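Local structure of dTDP-4-dehydrorhamnose 3,5-epimerase (Elizabethkingia anophelis NUHP1, 6C46) at residues 40-43 against 44-47; 146-149 against 150-153; 181-184 against 185-188; 165-169 against 170-174. The protein probably catalyses the epimerization at C3' and C5' of dTDP-4-dehydro-6-deoxyglucose, a step in the biosynthesis of dTDP-L-rhamnose. One frame throughout, in Å; residues are numbered along the deposited sequence. Where two conformers were deposited one is given.

Contact 1: 40-43 against 44-47; sequences EKKF and EELT. With CA (calcium ion), chain F.
Glu44 reaches back along helix 40-47 to share a calcium ion with Glu40, one turn earlier. Its CB lies 3.4 Å from Glu40 O, the carbonyl that also takes the Glu44 N-H in a nearly straight helical bond (166°). With CG beside its own backbone N (chi1 -69°), the chain stays over that turn: CG packs on Glu40 O, and CD comes 3.6 Å from Glu40 CG. At the tip both oxygens bind the calcium, Glu44 OE2 at 2.4 Å, while Glu40 gives OE2 alone, 2.3 Å from the ion. The two carboxylate planes are turned 67° apart, and three waters also bind the ion. The metal probably offsets the repulsion expected between Glu40 OE2 and Glu44 OE2, which are 3.3 Å apart. Glu40 OE1, turned from the metal, bonds to His52 of the second subunit, and Gly51 N donates to Glu44 OE2.

At the C-terminal end, Phe43 O accepts from both Thr47 N and Thr47 OG1, the hydroxyl standing above the carbonyl plane. Thr47 CG2 lies over the Phe43 ring, 4.2 Å from its centroid, in a CH-pi contact; Tyr120 meets the same ring edge-to-face. The pairing of acidic residues at i and i+4 makes one face of this short helix a calcium site beside the dimer interface.

Contact 2: 146-149 against 150-153; sequences YNKE and SEGS
Asn147 O is gripped twice by Ser150, by OG at 2.7 Å and by the backbone N of Ser150 at 3.2 Å. The hydroxyl lies nearer the carbonyl plane, tilted 21° from it, whereas the N-H approaches from well above. Ser150 OG stands between its own backbone N and carbonyl carbon (chi1 76°), which folds it back onto the turn. The side chain of Asn147 comes to the same residue: OD1 takes a weak bond from Ser150 N and touches Ser150 CB at 3.2 Å. Together these contacts hold the turn at Asn147, and the next bond, from Glu151 N to Lys148 O (3.1 Å, 163° at the hydrogen), continues it.

Glu151 then sends its extended chain back across the turn. Its CG passes Lys148 O at 3.3 Å, and OE2 comes to 3.4 Å from Tyr146 CE1, with the carboxylate almost perpendicular to the ring. Water 5 lies in the plane of that ring at its edge and joins Tyr146 OH to Glu151 OE2, so that the carboxylate and the phenol are coupled through solvent. Lys148 NZ is near Glu151 OE1, though beyond salt-bridge distance. Tyr146 is predicted to stack on the thymidine ring of the substrate.

The turn joins strand 135-142 to the edge strand 151-153, which pairs antiparallel with strand 66-72; Asn147 N bonds to Gln72 OE1, and the backbones of Ser150 and Gly152 bond to Lys73 and Leu71.

Contact 3: 181-184 against 185-188; sequences APAF and KDKN
Pro182 meets Asn188 and Asp186 where the chain folds back on itself near its C-terminus. The proline ring supplies the closer packing: its CG touches Asn188 CB at 3.8 Å and also lies against Asn188 ND2, while its CB approaches Asp186 OD2 at 3.9 Å. Asn188 carries CG anti to the backbone N (chi1 -175°), which lays its CB and amide across Pro182 CG; the amide itself is held elsewhere, ND2 by Ser153 OG and OD1 by Lys73 NZ.

Between these side chains the backbone makes a short 3-10 turn. Asp186 N donates to Ala183 O at 3.0 Å and Lys187 N to Phe184 O at 3.1 Å, both from above the carbonyl planes. Lys187 then takes a left-handed conformation that ends the turn, and water 7 bridges what follows, donating to Ala183 O and accepting from Asn188 N.

The outer side is much looser. Lys185 and Lys187 point away from the preceding segment, and in the deposited model Lys185 has two conformers. Phe184 points away from 185-188 and packs on Leu96 and Val154, with its backbone N bonded to Asp158 OD1.

Contact 4: 165-169 against 170-174; sequences WKIPE and ADMIL
The backbone of 165-174 coils through a short 3-10 turn, in which Asp171 N donates to Pro168 O at 2.9 Å and Met172 N to Glu169 O at 3.2 Å, the latter nearly straight at 163°. Met172 fills the inside of the bend. Its extended chain runs back along Glu169, with SD 3.9 Å from Glu169 CA, and ends with CE in van der Waals contact with Trp165 CB at 3.6 Å and with Ile167 O at 3.5 Å. Farther back along the same chain, Met172 CG meets Ile167 CD1 at 3.9 Å. The isoleucine reaches it because CG1 stands between the backbone N and the carbonyl carbon (chi1 70°), and its CD1 also touches Asp171 CB.

Asp171 itself lies against the proline ring. Its OD2 sits 3.5 Å from Pro168 CD and nearly as close to CG, while accepting a hydrogen bond from Tyr63 OH. The same oxygen thus meets proline carbons and the tyrosine hydroxyl.

The turn lies in the loop between strand 151-153 and helix 176-179. Trp165 and Met172 touch Leu66 of strand 66-72, Trp165 and Ile167 pack on Val130 of strand 125-131, Phe156 meets the indole edge-to-face, and the backbone of Ile173 bonds to Gly64 and Leu66.

Contacts 2 and 3 join directly: Ser153 N lies 3.0 Å from Asn188 O, probably hydrogen-bonded, and Ser153 OG packs on Pro182 CD, so the C-terminal turn lines the edge strand 151-153. Both are close to the predicted catalytic residues: the Glu151 side chain is about 7 Å from that of His70, the Tyr146 side chain about 7 Å from that of Tyr140, and the Asn188 side chain about 8 Å from that of His70. Contact 4 comes within about 8 Å of contact 3 at the nearest atoms without touching it. The calcium-binding helix of contact 1 is remote, its centre 36 Å from that of contact 4, across the chain's centre.

Contact 1: 40-43 against 44-47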
loop_
_atom_site.group_PDB
_atom_site.type_symbol
_atom_site.label_atom_id
_atom_site.label_comp_id
_atom_site.label_asym_id
_atom_site.label_seq_id
_atom_site.Cartn_x
_atom_site.Cartn_y
_atom_site.Cartn_z
ATOM N N GLU A 40 -5.781 4.577 9.788
ATOM C CA GLU A 40 -4.931 5.147 10.825
ATOM C C GLU A 40 -5.715 5.443 12.103
ATOM O O GLU A 40 -5.219 5.210 13.209
ATOM C CB GLU A 40 -4.262 6.416 10.290
ATOM C CG GLU A 40 -3.449 7.144 11.366
ATOM C CD GLU A 40 -2.668 8.313 10.797
ATOM O OE1 GLU A 40 -2.279 8.259 9.597
ATOM O OE2 GLU A 40 -2.386 9.253 11.563
ATOM N N LYS A 41 -6.925 5.989 11.964
ATOM C CA LYS A 41 -7.725 6.353 13.123
ATOM C C LYS A 41 -8.054 5.124 13.950
ATOM O O LYS A 41 -7.903 5.126 15.180
ATOM C CB LYS A 41 -9.004 7.059 12.675
ATOM C CG LYS A 41 -9.929 7.465 13.807
ATOM C CD LYS A 41 -11.200 8.165 13.292
ATOM C CE LYS A 41 -10.866 9.529 12.681
ATOM N NZ LYS A 41 -12.054 10.257 12.115
ATOM N N LYS A 42 -8.472 4.046 13.283
ATOM C CA LYS A 42 -8.816 2.829 14.016
ATOM C C LYS A 42 -7.603 2.254 14.705
ATOM O O LYS A 42 -7.681 1.814 15.861
ATOM C CB LYS A 42 -9.421 1.795 13.067
ATOM C CG LYS A 42 -10.802 2.236 12.521
ATOM C CD LYS A 42 -11.360 1.264 11.480
ATOM C CE LYS A 42 -12.767 1.707 11.023
ATOM N NZ LYS A 42 -13.183 0.793 9.951
ATOM N N PHE A 43 -6.473 2.234 14.000
ATOM C CA PHE A 43 -5.264 1.673 14.566
ATOM C C PHE A 43 -4.824 2.467 15.786
ATOM O O PHE A 43 -4.484 1.888 16.829
ATOM C CB PHE A 43 -4.168 1.654 13.507
ATOM C CG PHE A 43 -2.879 1.099 14.004
ATOM C CD1 PHE A 43 -2.671 -0.264 14.038
ATOM C CD2 PHE A 43 -1.865 1.955 14.425
ATOM C CE1 PHE A 43 -1.463 -0.788 14.488
ATOM C CE2 PHE A 43 -0.657 1.453 14.878
ATOM C CZ PHE A 43 -0.451 0.079 14.906
ATOM N N GLU A 44 -4.816 3.800 15.673
ATOM C CA GLU A 44 -4.384 4.629 16.804
ATOM C C GLU A 44 -5.354 4.513 17.980
ATOM O O GLU A 44 -4.921 4.479 19.138
ATOM C CB GLU A 44 -4.224 6.086 16.350
ATOM C CG GLU A 44 -3.036 6.207 15.400
ATOM C CD GLU A 44 -2.796 7.631 14.883
ATOM O OE1 GLU A 44 -3.696 8.500 14.958
ATOM O OE2 GLU A 44 -1.668 7.871 14.438
ATOM N N GLU A 45 -6.665 4.434 17.701
ATOM C CA GLU A 45 -7.654 4.226 18.764
ATOM C C GLU A 45 -7.380 2.931 19.525
ATOM O O GLU A 45 -7.506 2.878 20.752
ATOM C CB GLU A 45 -9.077 4.201 18.184
ATOM C CG GLU A 45 -9.641 5.566 17.774
ATOM C CD GLU A 45 -10.966 5.521 16.985
ATOM O OE1 GLU A 45 -11.299 4.499 16.318
ATOM O OE2 GLU A 45 -11.679 6.545 17.029
ATOM N N LEU A 46 -7.018 1.872 18.811
ATOM C CA LEU A 46 -6.824 0.577 19.461
ATOM C C LEU A 46 -5.504 0.492 20.208
ATOM O O LEU A 46 -5.409 -0.220 21.212
ATOM C CB LEU A 46 -6.881 -0.548 18.422
ATOM C CG LEU A 46 -8.281 -0.942 17.932
ATOM C CD1 LEU A 46 -8.136 -1.786 16.662
ATOM C CD2 LEU A 46 -9.009 -1.742 19.029
ATOM N N THR A 47 -4.456 1.148 19.718
ATOM C CA THR A 47 -3.137 0.876 20.260
ATOM C C THR A 47 -2.536 2.006 21.067
ATOM O O THR A 47 -1.557 1.764 21.778
ATOM C CB THR A 47 -2.169 0.529 19.136
ATOM O OG1 THR A 47 -2.023 1.669 18.275
ATOM C CG2 THR A 47 -2.730 -0.614 18.363
HETATM CA CA CA F . -2.181 10.105 13.675
HETATM O O HOH W 1 -10.605 1.293 16.413
HETATM O O HOH W 2 -2.411 11.288 15.741
HETATM O O HOH W 3 -4.301 11.131 13.256
HETATM O O HOH W 4 0.233 10.174 14.115
#

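Contact 2: 146-149 against 150-153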
loop_
_atom_site.group_PDB
_atom_site.type_symbol
_atom_site.label_atom_id
_atom_site.label_comp_id
_atom_site.label_asym_id
_atom_site.label_seq_id
_atom_site.Cartn_x
_atom_site.Cartn_y
_atom_site.Cartn_z
ATOM N N TYR A 146 13.927 6.990 5.687
ATOM C CA TYR A 146 15.221 6.342 5.494
ATOM C C TYR A 146 16.379 7.200 6.000
ATOM O O TYR A 146 16.447 8.405 5.734
ATOM C CB TYR A 146 15.420 6.053 3.998
ATOM C CG TYR A 146 16.781 5.509 3.653
ATOM C CD1 TYR A 146 17.089 4.175 3.889
ATOM C CD2 TYR A 146 17.746 6.317 3.067
ATOM C CE1 TYR A 146 18.347 3.655 3.553
ATOM C CE2 TYR A 146 19.000 5.813 2.726
ATOM C CZ TYR A 146 19.289 4.477 2.974
ATOM O OH TYR A 146 20.526 3.967 2.647
ATOM N N ASN A 147 17.329 6.567 6.697
ATOM C CA ASN A 147 18.554 7.261 7.099
ATOM C C ASN A 147 19.686 6.240 7.170
ATOM O O ASN A 147 19.742 5.434 8.107
ATOM C CB ASN A 147 18.364 7.982 8.439
ATOM C CG ASN A 147 19.609 8.727 8.875
ATOM O OD1 ASN A 147 20.545 8.145 9.437
ATOM N ND2 ASN A 147 19.646 10.013 8.584
ATOM N N LYS A 148 20.603 6.297 6.202
ATOM C CA LYS A 148 21.626 5.255 6.081
ATOM C C LYS A 148 22.543 5.219 7.293
ATOM O O LYS A 148 22.926 4.137 7.762
ATOM C CB LYS A 148 22.453 5.450 4.805
ATOM C CG LYS A 148 23.522 4.368 4.654
ATOM C CD LYS A 148 24.142 4.293 3.265
ATOM C CE LYS A 148 24.648 2.870 2.972
ATOM N NZ LYS A 148 25.282 2.200 4.159
ATOM N N GLU A 149 22.959 6.385 7.771
ATOM C CA GLU A 149 23.920 6.423 8.863
ATOM C C GLU A 149 23.361 5.765 10.110
ATOM O O GLU A 149 24.121 5.214 10.916
ATOM C CB GLU A 149 24.318 7.867 9.157
ATOM C CG GLU A 149 25.354 8.011 10.249
ATOM C CD GLU A 149 25.643 9.464 10.597
ATOM O OE1 GLU A 149 25.092 10.369 9.926
ATOM O OE2 GLU A 149 26.421 9.696 11.547
ATOM N N SER A 150 22.038 5.788 10.277
ATOM C CA SER A 150 21.414 5.254 11.479
ATOM C C SER A 150 21.248 3.733 11.456
ATOM O O SER A 150 20.747 3.176 12.436
ATOM C CB SER A 150 20.029 5.889 11.679
ATOM O OG SER A 150 19.080 5.328 10.770
ATOM N N GLU A 151 21.633 3.050 10.380
ATOM C CA GLU A 151 21.263 1.646 10.239
ATOM C C GLU A 151 21.922 0.775 11.302
ATOM O O GLU A 151 23.088 0.959 11.647
ATOM C CB GLU A 151 21.612 1.155 8.833
ATOM C CG GLU A 151 20.638 1.721 7.807
ATOM C CD GLU A 151 20.920 1.270 6.357
ATOM O OE1 GLU A 151 22.018 0.760 6.082
ATOM O OE2 GLU A 151 20.033 1.442 5.498
ATOM N N GLY A 152 21.140 -0.159 11.851
ATOM C CA GLY A 152 21.653 -1.189 12.726
ATOM C C GLY A 152 21.277 -2.545 12.150
ATOM O O GLY A 152 20.548 -2.631 11.152
ATOM N N SER A 153 21.777 -3.607 12.786
ATOM C CA SER A 153 21.527 -4.938 12.242
ATOM C C SER A 153 21.832 -5.991 13.292
ATOM O O SER A 153 22.596 -5.756 14.230
ATOM C CB SER A 153 22.371 -5.214 10.994
ATOM O OG SER A 153 23.741 -5.195 11.331
HETATM O O HOH W 5 21.022 1.483 3.243
HETATM O O HOH W 6 24.811 3.049 12.791
#

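Contact 3: 181-184 against 185-188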
loop_
_atom_site.group_PDB
_atom_site.type_symbol
_atom_site.label_atom_id
_atom_site.label_comp_id
_atom_site.label_asym_id
_atom_site.label_seq_id
_atom_site.Cartn_x
_atom_site.Cartn_y
_atom_site.Cartn_z
ATOM N N ALA A 181 26.577 -9.330 9.388
ATOM C CA ALA A 181 25.959 -8.501 10.413
ATOM C C ALA A 181 26.437 -8.927 11.800
ATOM O O ALA A 181 26.636 -10.122 12.054
ATOM C CB ALA A 181 24.425 -8.580 10.332
ATOM N N PRO A 182 26.603 -7.987 12.725
ATOM C CA PRO A 182 27.090 -8.335 14.066
ATOM C C PRO A 182 26.079 -9.159 14.859
ATOM O O PRO A 182 24.865 -9.067 14.674
ATOM C CB PRO A 182 27.322 -6.970 14.731
ATOM C CG PRO A 182 27.310 -5.961 13.609
ATOM C CD PRO A 182 26.448 -6.535 12.532
ATOM N N ALA A 183 26.610 -9.937 15.803
ATOM C CA ALA A 183 25.774 -10.776 16.659
ATOM C C ALA A 183 24.835 -9.928 17.516
ATOM O O ALA A 183 25.064 -8.735 17.762
ATOM C CB ALA A 183 26.661 -11.650 17.572
ATOM N N PHE A 184 23.759 -10.570 17.980
ATOM C CA PHE A 184 22.811 -9.913 18.882
ATOM C C PHE A 184 23.516 -9.353 20.114
ATOM O O PHE A 184 23.256 -8.219 20.526
ATOM C CB PHE A 184 21.708 -10.924 19.253
ATOM C CG PHE A 184 20.877 -10.552 20.455
ATOM C CD1 PHE A 184 19.937 -9.549 20.406
ATOM C CD2 PHE A 184 21.047 -11.247 21.651
ATOM C CE1 PHE A 184 19.159 -9.237 21.550
ATOM C CE2 PHE A 184 20.289 -10.950 22.776
ATOM C CZ PHE A 184 19.345 -9.946 22.727
ATOM N N LYS A 185 24.465 -10.100 20.681
ATOM C CA LYS A 185 25.109 -9.635 21.907
ATOM C C LYS A 185 26.028 -8.451 21.664
ATOM O O LYS A 185 26.402 -7.771 22.623
ATOM C CB LYS A 185 25.904 -10.764 22.569
ATOM C CG LYS A 185 25.157 -11.514 23.633
ATOM C CD LYS A 185 26.060 -12.548 24.290
ATOM C CE LYS A 185 26.679 -13.493 23.260
ATOM N NZ LYS A 185 27.607 -14.474 23.907
ATOM N N ASP A 186 26.404 -8.186 20.411
ATOM C CA ASP A 186 27.257 -7.041 20.108
ATOM C C ASP A 186 26.497 -5.724 20.101
ATOM O O ASP A 186 27.127 -4.661 20.067
ATOM C CB ASP A 186 27.917 -7.186 18.737
ATOM C CG ASP A 186 29.023 -8.220 18.708
ATOM O OD1 ASP A 186 29.402 -8.761 19.770
ATOM O OD2 ASP A 186 29.531 -8.465 17.596
ATOM N N LYS A 187 25.172 -5.771 20.082
ATOM C CA LYS A 187 24.328 -4.589 20.237
ATOM C C LYS A 187 24.587 -3.536 19.157
ATOM O O LYS A 187 24.844 -2.372 19.442
ATOM C CB LYS A 187 24.494 -3.994 21.637
ATOM C CG LYS A 187 23.992 -4.952 22.719
ATOM C CD LYS A 187 24.248 -4.422 24.114
ATOM C CE LYS A 187 23.664 -5.349 25.179
ATOM N NZ LYS A 187 23.832 -4.780 26.551
ATOM N N ASN A 188 24.457 -3.952 17.897
ATOM C CA ASN A 188 24.495 -2.987 16.791
ATOM C C ASN A 188 23.097 -2.407 16.565
ATOM O O ASN A 188 22.503 -2.492 15.488
ATOM C CB ASN A 188 25.033 -3.631 15.514
ATOM C CG ASN A 188 25.194 -2.624 14.406
ATOM O OD1 ASN A 188 25.535 -1.471 14.673
ATOM N ND2 ASN A 188 24.922 -3.031 13.165
HETATM O O HOH W 7 23.616 -6.452 16.860
#

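Contact 4: 165-169 against 170-174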
loop_
_atom_site.group_PDB
_atom_site.type_symbol
_atom_site.label_atom_id
_atom_site.label_comp_id
_atom_site.label_asym_id
_atom_site.label_seq_id
_atom_site.Cartn_x
_atom_site.Cartn_y
_atom_site.Cartn_z
ATOM N N TRP A 165 14.160 -20.073 10.406
ATOM C CA TRP A 165 13.887 -19.436 9.126
ATOM C C TRP A 165 13.228 -20.390 8.134
ATOM O O TRP A 165 13.150 -20.072 6.947
ATOM C CB TRP A 165 15.172 -18.833 8.548
ATOM C CG TRP A 165 15.607 -17.606 9.306
ATOM C CD1 TRP A 165 16.561 -17.539 10.288
ATOM C CD2 TRP A 165 15.080 -16.277 9.169
ATOM N NE1 TRP A 165 16.662 -16.244 10.753
ATOM C CE2 TRP A 165 15.770 -15.459 10.080
ATOM C CE3 TRP A 165 14.106 -15.696 8.341
ATOM C CZ2 TRP A 165 15.510 -14.086 10.199
ATOM C CZ3 TRP A 165 13.843 -14.337 8.466
ATOM C CH2 TRP A 165 14.544 -13.551 9.385
ATOM N N LYS A 166 12.787 -21.561 8.602
ATOM C CA LYS A 166 11.866 -22.470 7.912
ATOM C C LYS A 166 12.449 -23.268 6.749
ATOM O O LYS A 166 12.190 -24.468 6.641
ATOM C CB LYS A 166 10.629 -21.706 7.403
ATOM C CG LYS A 166 9.901 -20.914 8.490
ATOM C CD LYS A 166 9.580 -21.774 9.695
ATOM C CE LYS A 166 8.143 -22.217 9.725
ATOM N NZ LYS A 166 7.814 -22.747 11.079
ATOM N N ILE A 167 13.212 -22.643 5.862
ATOM C CA ILE A 167 13.671 -23.358 4.670
ATOM C C ILE A 167 15.044 -23.951 4.943
ATOM O O ILE A 167 15.684 -23.574 5.937
ATOM C CB ILE A 167 13.680 -22.429 3.446
ATOM C CG1 ILE A 167 14.796 -21.393 3.581
ATOM C CG2 ILE A 167 12.269 -21.775 3.276
ATOM C CD1 ILE A 167 15.024 -20.536 2.332
ATOM N N PRO A 168 15.520 -24.891 4.123
ATOM C CA PRO A 168 16.855 -25.455 4.350
ATOM C C PRO A 168 17.911 -24.369 4.272
ATOM O O PRO A 168 17.822 -23.449 3.454
ATOM C CB PRO A 168 17.011 -26.473 3.213
ATOM C CG PRO A 168 15.617 -26.818 2.821
ATOM C CD PRO A 168 14.827 -25.563 3.008
ATOM N N GLU A 169 18.914 -24.479 5.145
ATOM C CA GLU A 169 19.968 -23.467 5.192
ATOM C C GLU A 169 20.707 -23.350 3.866
ATOM O O GLU A 169 21.109 -22.249 3.477
ATOM C CB GLU A 169 20.939 -23.776 6.335
ATOM C CG GLU A 169 20.318 -23.610 7.710
ATOM C CD GLU A 169 21.280 -23.946 8.835
ATOM O OE1 GLU A 169 22.392 -24.444 8.554
ATOM O OE2 GLU A 169 20.919 -23.707 10.002
ATOM N N ALA A 170 20.895 -24.467 3.158
ATOM C CA ALA A 170 21.563 -24.426 1.860
ATOM C C ALA A 170 20.777 -23.623 0.828
ATOM O O ALA A 170 21.352 -23.215 -0.193
ATOM C CB ALA A 170 21.799 -25.843 1.342
ATOM N N ASP A 171 19.469 -23.430 1.043
ATOM C CA ASP A 171 18.643 -22.666 0.111
ATOM C C ASP A 171 18.686 -21.161 0.348
ATOM O O ASP A 171 18.224 -20.410 -0.519
ATOM C CB ASP A 171 17.169 -23.101 0.194
ATOM C CG ASP A 171 16.936 -24.508 -0.302
ATOM O OD1 ASP A 171 17.902 -25.128 -0.769
ATOM O OD2 ASP A 171 15.780 -24.978 -0.256
ATOM N N MET A 172 19.216 -20.698 1.480
ATOM C CA MET A 172 19.136 -19.278 1.815
ATOM C C MET A 172 20.145 -18.480 0.997
ATOM O O MET A 172 21.293 -18.897 0.811
ATOM C CB MET A 172 19.375 -19.066 3.310
ATOM C CG MET A 172 18.363 -19.767 4.188
ATOM S SD MET A 172 18.894 -19.796 5.916
ATOM C CE MET A 172 17.590 -20.772 6.678
ATOM N N ILE A 173 19.700 -17.334 0.494
ATOM C CA ILE A 173 20.530 -16.427 -0.288
ATOM C C ILE A 173 20.658 -15.121 0.490
ATOM O O ILE A 173 19.660 -14.421 0.695
ATOM C CB ILE A 173 19.926 -16.181 -1.679
ATOM C CG1 ILE A 173 19.782 -17.512 -2.433
ATOM C CG2 ILE A 173 20.754 -15.159 -2.444
ATOM C CD1 ILE A 173 18.991 -17.391 -3.733
ATOM N N LEU A 174 21.882 -14.783 0.901
ATOM C CA LEU A 174 22.124 -13.631 1.762
ATOM C C LEU A 174 23.097 -12.666 1.113
ATOM O O LEU A 174 24.076 -13.086 0.492
ATOM C CB LEU A 174 22.702 -14.063 3.109
ATOM C CG LEU A 174 21.675 -14.838 3.908
ATOM C CD1 LEU A 174 22.279 -16.149 4.321
ATOM C CD2 LEU A 174 21.175 -13.996 5.074
#